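Local atomic coordinates of DNA repair protein RAD2 (PDB entry 4Q0W), a protein that cuts DNA next to damage as a magnesium-dependent single-stranded DNA endonuclease, making an incision essential to nucleotide excision repair in yeast. Residues Arg230-Glu235 with Glu258-Phe263; Asn275-Phe278 with Lys282-Thr285. One frame throughout, in Å; residues are numbered along the deposited sequence.

Contact 1: residues Arg230-Glu235 with Glu258-Phe263; sequences RKNMIE and EVIAEF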
loop_
_atom_site.group_PDB
_atom_site.type_symbol
_atom_site.label_atom_id
_atom_site.label_comp_id
_atom_site.label_asym_id
_atom_site.label_seq_id
_atom_site.Cartn_x
_atom_site.Cartn_y
_atom_site.Cartn_z
ATOM N N ARG A 230 25.135 -7.255 13.169
ATOM C CA ARG A 230 24.357 -6.724 14.280
ATOM C C ARG A 230 24.238 -5.204 14.210
ATOM O O ARG A 230 23.145 -4.653 14.376
ATOM C CB ARG A 230 24.956 -7.169 15.614
ATOM C CG ARG A 230 24.019 -6.956 16.803
ATOM C CD ARG A 230 24.621 -7.507 18.066
ATOM N NE ARG A 230 23.901 -7.054 19.248
ATOM C CZ ARG A 230 24.308 -7.285 20.488
ATOM N NH1 ARG A 230 23.601 -6.838 21.515
ATOM N NH2 ARG A 230 25.426 -7.971 20.699
ATOM N N LYS A 231 25.350 -4.528 13.931
ATOM C CA LYS A 231 25.321 -3.067 13.807
ATOM C C LYS A 231 24.416 -2.633 12.653
ATOM O O LYS A 231 23.660 -1.669 12.790
ATOM C CB LYS A 231 26.733 -2.479 13.648
ATOM C CG LYS A 231 26.723 -0.956 13.482
ATOM C CD LYS A 231 28.125 -0.365 13.368
ATOM C CE LYS A 231 28.081 1.085 12.868
ATOM N N ASN A 232 24.478 -3.342 11.523
ATOM C CA ASN A 232 23.568 -3.067 10.416
ATOM C C ASN A 232 22.102 -3.128 10.849
ATOM O O ASN A 232 21.295 -2.270 10.467
ATOM C CB ASN A 232 23.733 -4.083 9.286
ATOM C CG ASN A 232 25.052 -3.949 8.525
ATOM O OD1 ASN A 232 25.543 -4.942 7.989
ATOM N ND2 ASN A 232 25.615 -2.735 8.454
ATOM N N MET A 233 21.753 -4.177 11.598
ATOM C CA MET A 233 20.380 -4.367 12.073
ATOM C C MET A 233 19.977 -3.237 13.016
ATOM O O MET A 233 18.849 -2.740 12.970
ATOM C CB MET A 233 20.235 -5.724 12.775
ATOM C CG MET A 233 20.333 -6.918 11.812
ATOM S SD MET A 233 20.021 -8.521 12.600
ATOM C CE MET A 233 21.484 -8.681 13.605
ATOM N N ILE A 234 20.905 -2.827 13.871
ATOM C CA ILE A 234 20.613 -1.748 14.799
ATOM C C ILE A 234 20.406 -0.443 13.999
ATOM O O ILE A 234 19.586 0.394 14.368
ATOM C CB ILE A 234 21.730 -1.606 15.850
ATOM C CG1 ILE A 234 21.794 -2.855 16.724
ATOM C CG2 ILE A 234 21.528 -0.354 16.712
ATOM C CD1 ILE A 234 22.924 -2.839 17.761
ATOM N N GLU A 235 21.114 -0.285 12.882
ATOM C CA GLU A 235 20.958 0.937 12.088
ATOM C C GLU A 235 19.705 0.879 11.224
ATOM O O GLU A 235 19.057 1.902 10.998
ATOM C CB GLU A 235 22.211 1.222 11.246
ATOM C CG GLU A 235 23.462 1.557 12.092
ATOM C CD GLU A 235 24.461 2.445 11.336
ATOM O OE1 GLU A 235 24.537 2.348 10.088
ATOM O OE2 GLU A 235 25.162 3.250 11.989
ATOM N N GLU A 258 18.142 -0.484 0.904
ATOM C CA GLU A 258 18.917 0.224 -0.117
ATOM C C GLU A 258 19.898 1.210 0.513
ATOM O O GLU A 258 21.064 1.284 0.106
ATOM C CB GLU A 258 17.995 0.961 -1.090
ATOM C CG GLU A 258 17.286 0.052 -2.082
ATOM C CD GLU A 258 16.230 0.783 -2.898
ATOM O OE1 GLU A 258 16.039 2.005 -2.683
ATOM O OE2 GLU A 258 15.588 0.132 -3.750
ATOM N N VAL A 259 19.428 1.967 1.506
ATOM C CA VAL A 259 20.288 2.921 2.205
ATOM C C VAL A 259 21.525 2.246 2.819
ATOM O O VAL A 259 22.663 2.719 2.666
ATOM C CB VAL A 259 19.501 3.684 3.296
ATOM C CG1 VAL A 259 20.448 4.382 4.262
ATOM C CG2 VAL A 259 18.544 4.686 2.658
ATOM N N ILE A 260 21.312 1.139 3.515
ATOM C CA ILE A 260 22.431 0.445 4.147
ATOM C C ILE A 260 23.381 -0.108 3.081
ATOM O O ILE A 260 24.598 -0.025 3.218
ATOM C CB ILE A 260 21.940 -0.690 5.064
ATOM C CG1 ILE A 260 21.053 -0.123 6.167
ATOM C CG2 ILE A 260 23.112 -1.466 5.662
ATOM C CD1 ILE A 260 21.722 0.959 7.005
ATOM N N ALA A 261 22.820 -0.657 2.008
ATOM C CA ALA A 261 23.636 -1.212 0.926
ATOM C C ALA A 261 24.460 -0.131 0.225
ATOM O O ALA A 261 25.652 -0.312 -0.031
ATOM C CB ALA A 261 22.754 -1.952 -0.081
ATOM N N GLU A 262 23.829 0.997 -0.079
ATOM C CA GLU A 262 24.502 2.032 -0.853
ATOM C C GLU A 262 25.475 2.880 -0.031
ATOM O O GLU A 262 26.511 3.276 -0.545
ATOM C CB GLU A 262 23.491 2.913 -1.584
ATOM C CG GLU A 262 23.936 3.346 -2.990
ATOM C CD GLU A 262 23.837 2.224 -4.021
ATOM O OE1 GLU A 262 23.606 2.530 -5.212
ATOM O OE2 GLU A 262 23.983 1.037 -3.647
ATOM N N PHE A 263 25.167 3.135 1.241
ATOM C CA PHE A 263 26.025 3.991 2.063
ATOM C C PHE A 263 26.886 3.261 3.103
ATOM O O PHE A 263 27.831 3.838 3.666
ATOM C CB PHE A 263 25.189 5.106 2.720
ATOM C CG PHE A 263 24.522 6.006 1.722
ATOM C CD1 PHE A 263 25.227 7.052 1.135
ATOM C CD2 PHE A 263 23.207 5.784 1.331
ATOM C CE1 PHE A 263 24.620 7.881 0.192
ATOM C CE2 PHE A 263 22.594 6.614 0.384
ATOM C CZ PHE A 263 23.306 7.663 -0.183
#

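Contact 2: residues Asn275-Phe278 with Lys282-Thr285; sequences NGQF and KQET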
loop_
_atom_site.group_PDB
_atom_site.type_symbol
_atom_site.label_atom_id
_atom_site.label_comp_id
_atom_site.label_asym_id
_atom_site.label_seq_id
_atom_site.Cartn_x
_atom_site.Cartn_y
_atom_site.Cartn_z
ATOM N N ASN A 275 25.722 17.170 3.355
ATOM C CA ASN A 275 26.710 17.866 2.529
ATOM C C ASN A 275 26.104 18.358 1.220
ATOM O O ASN A 275 26.402 19.465 0.760
ATOM C CB ASN A 275 27.919 16.983 2.215
ATOM C CG ASN A 275 28.740 16.657 3.437
ATOM O OD1 ASN A 275 28.555 17.237 4.506
ATOM N ND2 ASN A 275 29.671 15.725 3.281
ATOM N N GLY A 276 25.258 17.525 0.620
ATOM C CA GLY A 276 24.628 17.859 -0.646
ATOM C C GLY A 276 23.526 18.892 -0.510
ATOM O O GLY A 276 23.248 19.643 -1.452
ATOM N N GLN A 277 22.881 18.930 0.655
ATOM C CA GLN A 277 21.855 19.937 0.902
ATOM C C GLN A 277 22.516 21.297 1.045
ATOM O O GLN A 277 21.977 22.302 0.592
ATOM C CB GLN A 277 21.024 19.614 2.147
ATOM C CG GLN A 277 20.006 18.478 1.962
ATOM C CD GLN A 277 19.012 18.749 0.841
ATOM O OE1 GLN A 277 19.040 18.090 -0.201
ATOM N NE2 GLN A 277 18.128 19.723 1.052
ATOM N N PHE A 278 23.692 21.334 1.664
ATOM C CA PHE A 278 24.403 22.601 1.773
ATOM C C PHE A 278 25.122 23.007 0.485
ATOM O O PHE A 278 24.818 24.045 -0.112
ATOM C CB PHE A 278 25.414 22.616 2.915
ATOM C CG PHE A 278 26.224 23.878 2.944
ATOM C CD1 PHE A 278 25.671 25.050 3.446
ATOM C CD2 PHE A 278 27.506 23.921 2.406
ATOM C CE1 PHE A 278 26.389 26.234 3.447
ATOM C CE2 PHE A 278 28.233 25.104 2.403
ATOM C CZ PHE A 278 27.669 26.262 2.921
ATOM N N LYS A 282 27.640 19.699 -5.067
ATOM C CA LYS A 282 27.880 18.270 -4.883
ATOM C C LYS A 282 26.701 17.431 -5.387
ATOM O O LYS A 282 26.813 16.213 -5.506
ATOM C CB LYS A 282 28.207 17.956 -3.417
ATOM C CG LYS A 282 29.248 18.904 -2.820
ATOM C CD LYS A 282 29.732 18.462 -1.445
ATOM C CE LYS A 282 30.863 17.450 -1.554
ATOM N NZ LYS A 282 32.200 18.087 -1.810
ATOM N N GLN A 283 25.585 18.086 -5.707
ATOM C CA GLN A 283 24.407 17.382 -6.227
ATOM C C GLN A 283 24.517 17.044 -7.711
ATOM O O GLN A 283 24.029 16.004 -8.153
ATOM C CB GLN A 283 23.126 18.190 -5.985
ATOM C CG GLN A 283 22.872 18.555 -4.523
ATOM C CD GLN A 283 21.432 18.968 -4.265
ATOM O OE1 GLN A 283 20.533 18.655 -5.053
ATOM N NE2 GLN A 283 21.203 19.671 -3.157
ATOM N N GLU A 284 25.155 17.930 -8.476
ATOM C CA GLU A 284 25.207 17.811 -9.935
ATOM C C GLU A 284 25.743 16.463 -10.419
ATOM O O GLU A 284 25.338 15.964 -11.470
ATOM C CB GLU A 284 26.034 18.954 -10.536
ATOM N N THR A 285 26.628 15.865 -9.631
ATOM C CA THR A 285 27.326 14.657 -10.052
ATOM C C THR A 285 26.682 13.364 -9.554
ATOM O O THR A 285 27.068 12.271 -9.985
ATOM C CB THR A 285 28.790 14.689 -9.586
ATOM O OG1 THR A 285 28.846 14.457 -8.173
ATOM C CG2 THR A 285 29.415 16.045 -9.902
HETATM O O HOH W 1 17.838 18.909 -2.839
#

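Contact 1: residues Arg230-Glu235 with Glu258-Phe263
Ile260 reaches across from helix 253-263 and divides its two branches between Asn232 and Glu235, residues three apart on helix 230-240. Its CG2 methyl lies over one face of the Asn232 carboxamide, displaced toward the nitrogen end, and comes to 4.0 Å from ND2. The two side chains meet at a slant, and the contact is a van der Waals touch between a methyl and a flat amide. The other branch goes to Glu235: with chi1 at -60°, CG1 sits beside the Ile260 backbone N and CG2 opposite it, and a second bend at chi2 (-56°) carries CD1 up to 4.3 Å from Glu235 CB. The aliphatic base of the glutamate therefore takes the methyl, while its carboxylate is engaged in another direction: OE1 accepts a hydrogen bond from Leu266 N, at the start of helix 266-278. Such a helix start would probably stabilise the negative charge of this buried side chain. Packing is light, with 128 Å² buried in all, more than half of it on Ile260, and the backbones come nearest at Asn232 and Ile260, whose CA atoms are 7.3 Å apart. The two helices belong to the I-domain and are consistent with the helix-two-turn-helix (H2TH) motif with which XPG/RAD2 nucleases grip duplex DNA. Around them, Arg230 and Ile234 rest on helix 311-318, Met233 meets helix 194-197, and Phe263 packs against helix 288-299 as well as Phe269 and Trp272 of helix 266-278.

Contact 2: residues Asn275-Phe278 with Lys282-Thr285
Lys282 comes first, where the chain has turned back after helix 266-278 and brings its CA to 5.4 Å from Gly276 CA. Its CB points at the helix, and the aliphatic part of the chain lies along the last turn: CD makes the touch, 4.1 Å from Asn275 O and 4.3 Å from Asn275 CB. Beyond it, bends at chi3 and chi4 carry NZ away from Asn275. Gln283, next along, makes the polar part of the contact. The glutamine CG packs 3.3 Å from Gly276 O, and the amide beyond it donates through NE2 to the same carbonyl oxygen at 2.7 Å. That bond is fairly straight at the hydrogen (158°). The oxygen lies close to the glutamine's amide plane, but the donor approaches from above the carbonyl plane, about 46° out of it. Across from this amide stands that of Gln277, tilted 31° against it, with OE1 4.0 Å from Gln283 NE2. Water 1 spans the pair, donating to Gln277 OE1 at 3.0 Å and receiving a weak bond from NE2; Gln277 OE1 also accepts from Arg294 NH1. Past Gln283 the chain leads on to helix 288-299, which Gln277 touches at Val298 and Gln283 at Arg294. This is a side-chain-to-backbone bond in the last turn of a helix, made by the surface loop that leads back to the next helix.

Contact 1 closes before contact 2 opens, so the two follow in series along the chain, their centres 22 Å apart and their nearest atoms about 10 Å. Helix 266-278 connects them: its start receives the carboxylate of Glu235 from contact 1, and its last turn supplies the backbone of contact 2. Contact 1 pairs two I-domain helices, about 5 Å from the bound DNA at the nearest atom; contact 2 lies farther out, 39 Å from the centre of the chain and about 13 Å from the DNA. Helix 288-299 borders both. Together they trace a mainly helical arm, with its connecting loops, extending away from the central mixed sheet and its metal site.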